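Hypothetical UPF0334 kinase-like protein AQ_1292 (Aquifex aeolicus, PDB 1YE8) hydrolyses nucleoside triphosphates, including ATP, GTP, CTP, TTP and UTP, to diphosphates and phosphate, and lacks kinase activity. Local coordinates at residues I3-E8 with N132-I137; V11-L16 with I158-E163; K18-R23 with V167-I172. All coordinates share one frame; numbering follows the deposited sequence.

Overall arrangement
Burial and chemistry change together across these three contacts. Interaction 1 is the core: two neighbouring strands of the parallel sheet, joined by main-chain hydrogen bonds between buried aliphatic side chains. Interaction 2 lies beside it, partly buried, with strand 2-6 between its own strand 156-159 and strand 132-136; it has no hydrogen bonds across its segments and relies on leucine and valine, while segment 11-16 also carries a phosphate and metal ions. Interaction 3 reaches the surface, where an apolar base gives way to a salt bridge. Interactions 2 and 3 share helix 13-24, and Ile20 and Ile172 of interaction 3 pack onto side chains of interaction 1.

Interaction 1: I3-E8 with N132-I137; sequences IIITGE and NVVATI. With NA (sodium ion), chain C.
Ile3 and Ile5 are threaded between the backbone groups of Val133, Ala135 and Ile137 in a textbook parallel ladder, the two strand axes 4.7 Å apart. Ile3 N donates to Val133 O over 2.8 Å in an almost straight bond, 178° at the hydrogen, and Ile3 O receives Ala135 N; Ile5 repeats the pattern with Ala135 O and Ile137 N. The last rung is the most relaxed, Ile137 N standing 3.0 Å from Ile5 O and tilted 23° from the carbonyl plane.

Packing is close on both faces of this pair. On the face of Ile3, Val134, Ile5 and Thr136, CG1 of Ile5 stands anti to the carbonyl carbon (chi1 -59°), and from there CD1 reaches 3.8 Å from Val134 CG1. Thr136 turns CG2 to Ile5 CB at 4.0 Å and gives OG1 to a hydrogen bond with Asp106. On the face of Ile4 and Ala135, Ile4 CG2 meets Ile137 CD1 at 3.7 Å. Helix 13-24 covers the first face and helix 144-150 the second. Further along, Thr6 OG1 comes to 2.9 Å from Ile137 O.

This density fades at both ends. Asn132 is partly exposed and makes no contact with 3-8; its OD1 accepts from Met1 N instead. Beyond Thr6 the chains part: Gly7 scarcely touches the other segment, and the exposed Glu8 makes no contact with 132-137, while Glu8 O lies 2.5 Å from the modelled sodium ion. Strand 2-6 leading into a glycine-rich phosphate-binding loop and then helix 13-24 is the P-loop NTPase signature; strand 132-136, between it and strand 102-105, fits the RecA-like order, and Gly7 and Glu8 open the inferred ATP site.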
loop_
_atom_site.group_PDB
_atom_site.type_symbol
_atom_site.label_atom_id
_atom_site.label_comp_id
_atom_site.label_asym_id
_atom_site.label_seq_id
_atom_site.Cartn_x
_atom_site.Cartn_y
_atom_site.Cartn_z
ATOM N N ILE A 3 -9.009 3.947 -4.176
ATOM C CA ILE A 3 -8.311 5.219 -3.961
ATOM C C ILE A 3 -6.826 4.956 -4.156
ATOM O O ILE A 3 -6.243 4.142 -3.408
ATOM C CB ILE A 3 -8.529 5.741 -2.501
ATOM C CG1 ILE A 3 -10.017 5.793 -2.110
ATOM C CG2 ILE A 3 -7.836 7.089 -2.316
ATOM C CD1 ILE A 3 -10.816 6.816 -2.883
ATOM N N ILE A 4 -6.222 5.618 -5.146
ATOM C CA ILE A 4 -4.800 5.448 -5.440
ATOM C C ILE A 4 -4.106 6.750 -5.094
ATOM O O ILE A 4 -4.376 7.795 -5.697
ATOM C CB ILE A 4 -4.580 5.100 -6.926
ATOM C CG1 ILE A 4 -5.351 3.833 -7.295
ATOM C CG2 ILE A 4 -3.079 4.927 -7.198
ATOM C CD1 ILE A 4 -5.260 3.426 -8.722
ATOM N N ILE A 5 -3.190 6.684 -4.131
ATOM C CA ILE A 5 -2.453 7.856 -3.656
ATOM C C ILE A 5 -1.027 7.783 -4.178
ATOM O O ILE A 5 -0.317 6.795 -3.980
ATOM C CB ILE A 5 -2.453 7.913 -2.113
ATOM C CG1 ILE A 5 -3.881 7.981 -1.566
ATOM C CG2 ILE A 5 -1.609 9.113 -1.623
ATOM C CD1 ILE A 5 -4.002 7.562 -0.109
ATOM N N THR A 6 -0.610 8.837 -4.865
ATOM C CA THR A 6 0.739 8.913 -5.396
ATOM C C THR A 6 1.375 10.235 -4.988
ATOM O O THR A 6 0.713 11.079 -4.386
ATOM C CB THR A 6 0.689 8.661 -6.930
ATOM O OG1 THR A 6 2.010 8.446 -7.444
ATOM C CG2 THR A 6 0.092 9.855 -7.738
ATOM N N GLY A 7 2.664 10.391 -5.258
ATOM C CA GLY A 7 3.344 11.623 -4.915
ATOM C C GLY A 7 4.812 11.375 -4.665
ATOM O O GLY A 7 5.263 10.228 -4.654
ATOM N N GLU A 8 5.555 12.457 -4.452
ATOM C CA GLU A 8 7.010 12.368 -4.329
ATOM C C GLU A 8 7.415 11.568 -3.091
ATOM O O GLU A 8 6.676 11.541 -2.102
ATOM C CB GLU A 8 7.648 13.771 -4.302
ATOM C CG GLU A 8 7.272 14.730 -5.452
ATOM C CD GLU A 8 7.667 14.266 -6.869
ATOM O OE1 GLU A 8 8.733 13.593 -6.982
ATOM O OE2 GLU A 8 6.933 14.605 -7.878
ATOM N N ASN A 132 -13.335 -2.521 -2.029
ATOM C CA ASN A 132 -12.760 -1.196 -1.805
ATOM C C ASN A 132 -11.300 -1.280 -1.394
ATOM O O ASN A 132 -10.911 -2.185 -0.634
ATOM C CB ASN A 132 -13.546 -0.449 -0.730
ATOM C CG ASN A 132 -15.016 -0.346 -1.056
ATOM O OD1 ASN A 132 -15.392 0.117 -2.132
ATOM N ND2 ASN A 132 -15.860 -0.798 -0.131
ATOM N N VAL A 133 -10.492 -0.355 -1.908
ATOM C CA VAL A 133 -9.047 -0.362 -1.658
ATOM C C VAL A 133 -8.501 1.044 -1.514
ATOM O O VAL A 133 -8.912 1.950 -2.248
ATOM C CB VAL A 133 -8.253 -1.053 -2.816
ATOM C CG1 VAL A 133 -6.763 -1.187 -2.462
ATOM C CG2 VAL A 133 -8.842 -2.419 -3.188
ATOM N N VAL A 134 -7.572 1.222 -0.571
ATOM C CA VAL A 134 -6.696 2.401 -0.539
ATOM C C VAL A 134 -5.273 1.904 -0.743
ATOM O O VAL A 134 -4.784 1.086 0.044
ATOM C CB VAL A 134 -6.795 3.166 0.797
ATOM C CG1 VAL A 134 -5.766 4.297 0.868
ATOM C CG2 VAL A 134 -8.215 3.707 0.977
ATOM N N ALA A 135 -4.624 2.382 -1.805
ATOM C CA ALA A 135 -3.267 1.899 -2.139
ATOM C C ALA A 135 -2.405 3.087 -2.510
ATOM O O ALA A 135 -2.914 4.128 -2.951
ATOM C CB ALA A 135 -3.292 0.891 -3.270
ATOM N N THR A 136 -1.094 2.937 -2.340
ATOM C CA THR A 136 -0.160 3.967 -2.769
ATOM C C THR A 136 0.739 3.413 -3.865
ATOM O O THR A 136 1.048 2.205 -3.913
ATOM C CB THR A 136 0.722 4.433 -1.605
ATOM O OG1 THR A 136 1.404 3.307 -1.041
ATOM C CG2 THR A 136 -0.140 5.030 -0.496
ATOM N N ILE A 137 1.174 4.314 -4.739
ATOM C CA ILE A 137 2.166 4.011 -5.767
ATOM C C ILE A 137 3.144 5.159 -5.873
ATOM O O ILE A 137 2.794 6.309 -5.587
ATOM C CB ILE A 137 1.526 3.746 -7.171
ATOM C CG1 ILE A 137 0.647 4.924 -7.625
ATOM C CG2 ILE A 137 0.793 2.406 -7.185
ATOM C CD1 ILE A 137 0.158 4.776 -9.047
HETATM NA NA NA C . 5.947 9.498 -0.927
HETATM O O HOH W 1 6.039 6.534 -0.591
#

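Interaction 2: V11-L16 with I158-E163; sequences VGKTTL and IELTPE. With NA (sodium ion), chain C; MG (magnesium ion), chain B; PO4 (phosphate ion), chain E.
Val11 and Thr161 bring the two backbones nearest, CA to CA at 6.2 Å, where the loop of Val11 turns through the N-cap residue Gly12 into a helix and the other chain leaves its strand; no hydrogen bond crosses between them.

Leu160 does most of the joining. Its CG lies opposite its own backbone N (chi1 -170°), pointing the methyls at the start of the helix: CD2 lies 3.5 Å from Gly12 O, and CD1 lies 3.8 Å from Leu16 CD2, a turn further along. Val11 adds its CG2 branch, which lies 3.7 Å from Thr161 CA and also reaches Pro162 CD. Beyond this apolar seam, the loop binds the phosphate ion in the manner of a Walker A motif. Gly12 N and Lys13 N both donate to O3 of the phosphate, the Lys13 bond being 2.7 Å long and close to straight (168°), and Thr14 N reaches phosphate O1. Thr14 OG1 binds the magnesium ion at 2.1 Å, with phosphate O1 and three waters as the other ligands found, five in all. The phosphate probably came from the crystallisation liquor, but its bed of amides and the helix start are consistent with the inferred ATP site. Lys13 bends at its last two torsions so that NZ lies beside the modelled sodium ion, a contact so short for an amine that the assignment is doubtful.

Behind the loop, Leu16 and Leu160 rest on Ile5 of strand 2-6 and on Ile168 of helix 168-175. Leu160 is tied to Thr6 through the backbone, and Val11 O accepts from Arg165, placing the contact where strands 2-6 and 156-159 meet helices 13-24 and 168-175.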
loop_
_atom_site.group_PDB
_atom_site.type_symbol
_atom_site.label_atom_id
_atom_site.label_comp_id
_atom_site.label_asym_id
_atom_site.label_seq_id
_atom_site.Cartn_x
_atom_site.Cartn_y
_atom_site.Cartn_z
ATOM N N VAL A 11 6.689 12.847 0.783
ATOM C CA VAL A 11 5.586 13.807 0.849
ATOM C C VAL A 11 4.549 13.488 1.940
ATOM O O VAL A 11 3.819 14.377 2.368
ATOM C CB VAL A 11 4.903 14.026 -0.533
ATOM C CG1 VAL A 11 3.971 12.867 -0.881
ATOM C CG2 VAL A 11 4.151 15.355 -0.550
ATOM N N GLY A 12 4.474 12.222 2.356
ATOM C CA GLY A 12 3.550 11.839 3.409
ATOM C C GLY A 12 2.482 10.823 3.042
ATOM O O GLY A 12 1.412 10.810 3.663
ATOM N N LYS A 13 2.753 9.970 2.053
ATOM C CA LYS A 13 1.768 8.961 1.634
ATOM C C LYS A 13 1.432 7.966 2.753
ATOM O O LYS A 13 0.261 7.723 3.020
ATOM C CB LYS A 13 2.213 8.219 0.375
ATOM C CG LYS A 13 2.399 9.132 -0.843
ATOM C CD LYS A 13 2.496 8.367 -2.157
ATOM C CE LYS A 13 3.656 7.395 -2.246
ATOM N NZ LYS A 13 4.934 8.099 -2.487
ATOM N N THR A 14 2.455 7.412 3.401
ATOM C CA THR A 14 2.235 6.504 4.544
ATOM C C THR A 14 1.484 7.196 5.679
ATOM O O THR A 14 0.557 6.633 6.248
ATOM C CB THR A 14 3.572 5.966 5.048
ATOM O OG1 THR A 14 4.210 5.230 3.995
ATOM C CG2 THR A 14 3.375 4.946 6.187
ATOM N N THR A 15 1.884 8.425 5.985
ATOM C CA THR A 15 1.242 9.204 7.026
ATOM C C THR A 15 -0.241 9.363 6.746
ATOM O O THR A 15 -1.070 9.190 7.638
ATOM C CB THR A 15 1.913 10.578 7.128
ATOM O OG1 THR A 15 3.188 10.408 7.745
ATOM C CG2 THR A 15 1.145 11.525 8.078
ATOM N N LEU A 16 -0.581 9.697 5.507
ATOM C CA LEU A 16 -1.976 9.809 5.127
ATOM C C LEU A 16 -2.696 8.455 5.245
ATOM O O LEU A 16 -3.807 8.383 5.780
ATOM C CB LEU A 16 -2.097 10.362 3.708
ATOM C CG LEU A 16 -3.488 10.425 3.097
ATOM C CD1 LEU A 16 -4.461 11.273 3.943
ATOM C CD2 LEU A 16 -3.399 10.976 1.695
ATOM N N ILE A 158 -5.087 10.374 -6.677
ATOM C CA ILE A 158 -4.762 11.581 -5.920
ATOM C C ILE A 158 -3.263 11.784 -5.887
ATOM O O ILE A 158 -2.517 10.903 -5.451
ATOM C CB ILE A 158 -5.333 11.492 -4.495
ATOM C CG1 ILE A 158 -6.855 11.678 -4.557
ATOM C CG2 ILE A 158 -4.717 12.566 -3.566
ATOM C CD1 ILE A 158 -7.592 11.094 -3.393
ATOM N N GLU A 159 -2.815 12.942 -6.379
ATOM C CA GLU A 159 -1.411 13.327 -6.284
ATOM C C GLU A 159 -1.240 14.122 -5.018
ATOM O O GLU A 159 -1.656 15.294 -4.931
ATOM C CB GLU A 159 -0.946 14.108 -7.522
ATOM C CG GLU A 159 0.558 14.395 -7.505
ATOM C CD GLU A 159 1.165 14.700 -8.867
ATOM O OE1 GLU A 159 0.507 14.571 -9.914
ATOM O OE2 GLU A 159 2.364 15.029 -8.894
ATOM N N LEU A 160 -0.648 13.486 -4.016
ATOM C CA LEU A 160 -0.478 14.083 -2.690
ATOM C C LEU A 160 0.677 15.063 -2.737
ATOM O O LEU A 160 1.756 14.723 -3.240
ATOM C CB LEU A 160 -0.193 12.981 -1.667
ATOM C CG LEU A 160 -0.224 13.432 -0.207
ATOM C CD1 LEU A 160 -1.617 13.932 0.180
ATOM C CD2 LEU A 160 0.206 12.300 0.711
ATOM N N THR A 161 0.453 16.266 -2.210
ATOM C CA THR A 161 1.471 17.330 -2.222
ATOM C C THR A 161 1.528 18.036 -0.872
ATOM O O THR A 161 0.619 17.884 -0.058
ATOM C CB THR A 161 1.151 18.394 -3.289
ATOM O OG1 THR A 161 -0.051 19.081 -2.910
ATOM C CG2 THR A 161 0.834 17.770 -4.653
ATOM N N PRO A 162 2.555 18.857 -0.636
ATOM C CA PRO A 162 2.576 19.665 0.592
ATOM C C PRO A 162 1.371 20.613 0.703
ATOM O O PRO A 162 0.983 20.952 1.828
ATOM C CB PRO A 162 3.899 20.430 0.480
ATOM C CG PRO A 162 4.744 19.560 -0.420
ATOM C CD PRO A 162 3.764 19.072 -1.455
ATOM N N GLU A 163 0.763 20.974 -0.428
ATOM C CA GLU A 163 -0.345 21.937 -0.472
ATOM C C GLU A 163 -1.738 21.333 -0.296
ATOM O O GLU A 163 -2.699 22.069 -0.050
ATOM C CB GLU A 163 -0.316 22.709 -1.788
ATOM C CG GLU A 163 0.882 23.638 -1.934
ATOM C CD GLU A 163 2.142 22.921 -2.401
ATOM O OE1 GLU A 163 2.049 21.806 -2.957
ATOM O OE2 GLU A 163 3.229 23.472 -2.196
HETATM NA NA NA C . 5.947 9.498 -0.927
HETATM MG MG MG B . 5.638 5.751 2.531
HETATM P P PO4 E . 5.966 9.108 2.076
HETATM O O1 PO4 E . 5.215 7.827 2.394
HETATM O O2 PO4 E . 6.047 10.076 3.217
HETATM O O3 PO4 E . 5.231 9.773 0.941
HETATM O O4 PO4 E . 7.366 8.775 1.619
HETATM O O HOH W 2 6.443 3.940 3.024
HETATM O O HOH W 3 4.612 5.121 1.087
HETATM O O HOH W 4 6.644 6.891 4.373
HETATM O O HOH W 1 6.039 6.534 -0.591
#

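Interaction 3: K18-R23 with V167-I172; sequences KKIVER and VILEDI
Two helices laid over the same face of the parallel sheet meet here, Ile20 of helix 13-24 against Leu169 and Ile172 of helix 168-175. Their short segments run 10.8 Å apart at 49°, wide enough for side chains to fill the gap. Leu169 is the main filler: its CD1 comes to 3.5 Å from Ile20 CG1 as the two side chains run alongside, head to tail, while CD2 turns to the outer side, towards Lys19 CB and the NH1 of Arg23. Nearer the sheet, Ile20 CD1 meets Ile172 CG2 at 3.9 Å, their chains nearly perpendicular.

In this P-loop NTPase fold, helix 13-24 is the one that follows the Walker A loop, and helix 168-175 follows the edge strand 156-159; Ile172 also packs on Ile158 of that strand.

At the surface the chemistry becomes ionic. Arg23 bends at chi2 and chi3, which brings its guanidinium round to Glu170. Both NH1 and NH2 point end-on at the single atom OE2, at 3.1 Å from NH1 and 2.9 Å from NH2. OE2 lies in the guanidinium plane and offers its syn lone pair to NH2, though the two flat groups are 34° apart. The second oxygen, OE1, has a salt bridge of its own with Arg178.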
loop_
_atom_site.group_PDB
_atom_site.type_symbol
_atom_site.label_atom_id
_atom_site.label_comp_id
_atom_site.label_asym_id
_atom_site.label_seq_id
_atom_site.Cartn_x
_atom_site.Cartn_y
_atom_site.Cartn_z
ATOM N N LYS A 18 -2.024 6.024 7.247
ATOM C CA LYS A 18 -2.233 5.755 8.672
ATOM C C LYS A 18 -3.435 6.535 9.228
ATOM O O LYS A 18 -4.217 6.003 10.017
ATOM C CB LYS A 18 -0.954 6.022 9.455
ATOM C CG LYS A 18 0.107 4.957 9.203
ATOM C CD LYS A 18 1.448 5.317 9.802
ATOM C CE LYS A 18 1.420 5.325 11.319
ATOM N NZ LYS A 18 2.772 5.639 11.848
ATOM N N LYS A 19 -3.596 7.777 8.787
ATOM C CA LYS A 19 -4.752 8.578 9.198
ATOM C C LYS A 19 -6.043 7.934 8.694
ATOM O O LYS A 19 -7.050 7.905 9.405
ATOM C CB LYS A 19 -4.670 10.000 8.641
ATOM C CG LYS A 19 -3.644 10.914 9.272
ATOM C CD LYS A 19 -3.575 12.226 8.464
ATOM C CE LYS A 19 -2.603 13.214 9.044
ATOM N NZ LYS A 19 -2.613 14.450 8.212
ATOM N N ILE A 20 -6.018 7.430 7.459
ATOM C CA ILE A 20 -7.176 6.757 6.883
ATOM C C ILE A 20 -7.519 5.495 7.682
ATOM O O ILE A 20 -8.698 5.262 8.003
ATOM C CB ILE A 20 -6.947 6.440 5.368
ATOM C CG1 ILE A 20 -6.896 7.729 4.539
ATOM C CG2 ILE A 20 -8.023 5.531 4.829
ATOM C CD1 ILE A 20 -6.279 7.539 3.138
ATOM N N VAL A 21 -6.497 4.700 8.011
ATOM C CA VAL A 21 -6.680 3.482 8.808
ATOM C C VAL A 21 -7.318 3.807 10.163
ATOM O O VAL A 21 -8.273 3.128 10.583
ATOM C CB VAL A 21 -5.347 2.729 8.978
ATOM C CG1 VAL A 21 -5.439 1.638 10.053
ATOM C CG2 VAL A 21 -4.900 2.136 7.634
ATOM N N GLU A 22 -6.811 4.844 10.831
ATOM C CA GLU A 22 -7.353 5.177 12.149
ATOM C C GLU A 22 -8.824 5.585 12.026
ATOM O O GLU A 22 -9.671 5.166 12.828
ATOM C CB GLU A 22 -6.535 6.272 12.824
ATOM C CG GLU A 22 -7.037 6.597 14.225
ATOM C CD GLU A 22 -6.160 7.578 14.975
ATOM O OE1 GLU A 22 -6.274 8.805 14.739
ATOM O OE2 GLU A 22 -5.368 7.112 15.823
ATOM N N ARG A 23 -9.136 6.397 11.026
ATOM C CA ARG A 23 -10.519 6.809 10.815
ATOM C C ARG A 23 -11.456 5.663 10.479
ATOM O O ARG A 23 -12.600 5.631 10.930
ATOM C CB ARG A 23 -10.594 7.897 9.752
ATOM C CG ARG A 23 -10.055 9.226 10.260
ATOM C CD ARG A 23 -10.992 9.936 11.257
ATOM N NE ARG A 23 -12.137 10.500 10.547
ATOM C CZ ARG A 23 -12.120 11.678 9.934
ATOM N NH1 ARG A 23 -11.019 12.417 9.949
ATOM N NH2 ARG A 23 -13.203 12.105 9.294
ATOM N N VAL A 167 -5.641 18.751 3.804
ATOM C CA VAL A 167 -7.056 18.901 3.441
ATOM C C VAL A 167 -7.630 17.657 2.741
ATOM O O VAL A 167 -8.842 17.414 2.769
ATOM C CB VAL A 167 -7.312 20.213 2.612
ATOM C CG1 VAL A 167 -6.347 20.333 1.449
ATOM C CG2 VAL A 167 -8.752 20.306 2.110
ATOM N N ILE A 168 -6.761 16.847 2.146
ATOM C CA ILE A 168 -7.219 15.754 1.281
ATOM C C ILE A 168 -7.957 14.597 1.991
ATOM O O ILE A 168 -8.771 13.911 1.371
ATOM C CB ILE A 168 -6.038 15.233 0.415
ATOM C CG1 ILE A 168 -6.556 14.418 -0.775
ATOM C CG2 ILE A 168 -5.041 14.447 1.266
ATOM C CD1 ILE A 168 -7.050 15.253 -1.957
ATOM N N LEU A 169 -7.685 14.399 3.278
ATOM C CA LEU A 169 -8.297 13.293 4.018
ATOM C C LEU A 169 -9.826 13.206 3.907
ATOM O O LEU A 169 -10.359 12.136 3.648
ATOM C CB LEU A 169 -7.840 13.284 5.485
ATOM C CG LEU A 169 -8.386 12.185 6.402
ATOM C CD1 LEU A 169 -7.961 10.798 5.891
ATOM C CD2 LEU A 169 -7.892 12.395 7.815
ATOM N N GLU A 170 -10.529 14.328 4.090
ATOM C CA GLU A 170 -11.994 14.321 4.062
ATOM C C GLU A 170 -12.597 14.003 2.683
ATOM O O GLU A 170 -13.653 13.346 2.587
ATOM C CB GLU A 170 -12.567 15.631 4.626
ATOM C CG GLU A 170 -12.338 15.839 6.125
ATOM C CD GLU A 170 -12.817 14.693 7.018
ATOM O OE1 GLU A 170 -13.739 13.928 6.640
ATOM O OE2 GLU A 170 -12.270 14.578 8.128
ATOM N N ASP A 171 -11.934 14.467 1.625
ATOM C CA ASP A 171 -12.324 14.125 0.259
ATOM C C ASP A 171 -12.323 12.598 0.098
ATOM O O ASP A 171 -13.300 12.002 -0.387
ATOM C CB ASP A 171 -11.379 14.789 -0.757
ATOM C CG ASP A 171 -11.345 16.308 -0.628
ATOM O OD1 ASP A 171 -12.327 16.896 -0.126
ATOM O OD2 ASP A 171 -10.368 17.002 -0.992
ATOM N N ILE A 172 -11.221 11.982 0.537
ATOM C CA ILE A 172 -11.050 10.528 0.480
ATOM C C ILE A 172 -12.116 9.815 1.315
ATOM O O ILE A 172 -12.792 8.907 0.821
ATOM C CB ILE A 172 -9.610 10.135 0.938
ATOM C CG1 ILE A 172 -8.576 10.642 -0.079
ATOM C CG2 ILE A 172 -9.488 8.608 1.131
ATOM C CD1 ILE A 172 -7.120 10.488 0.382
#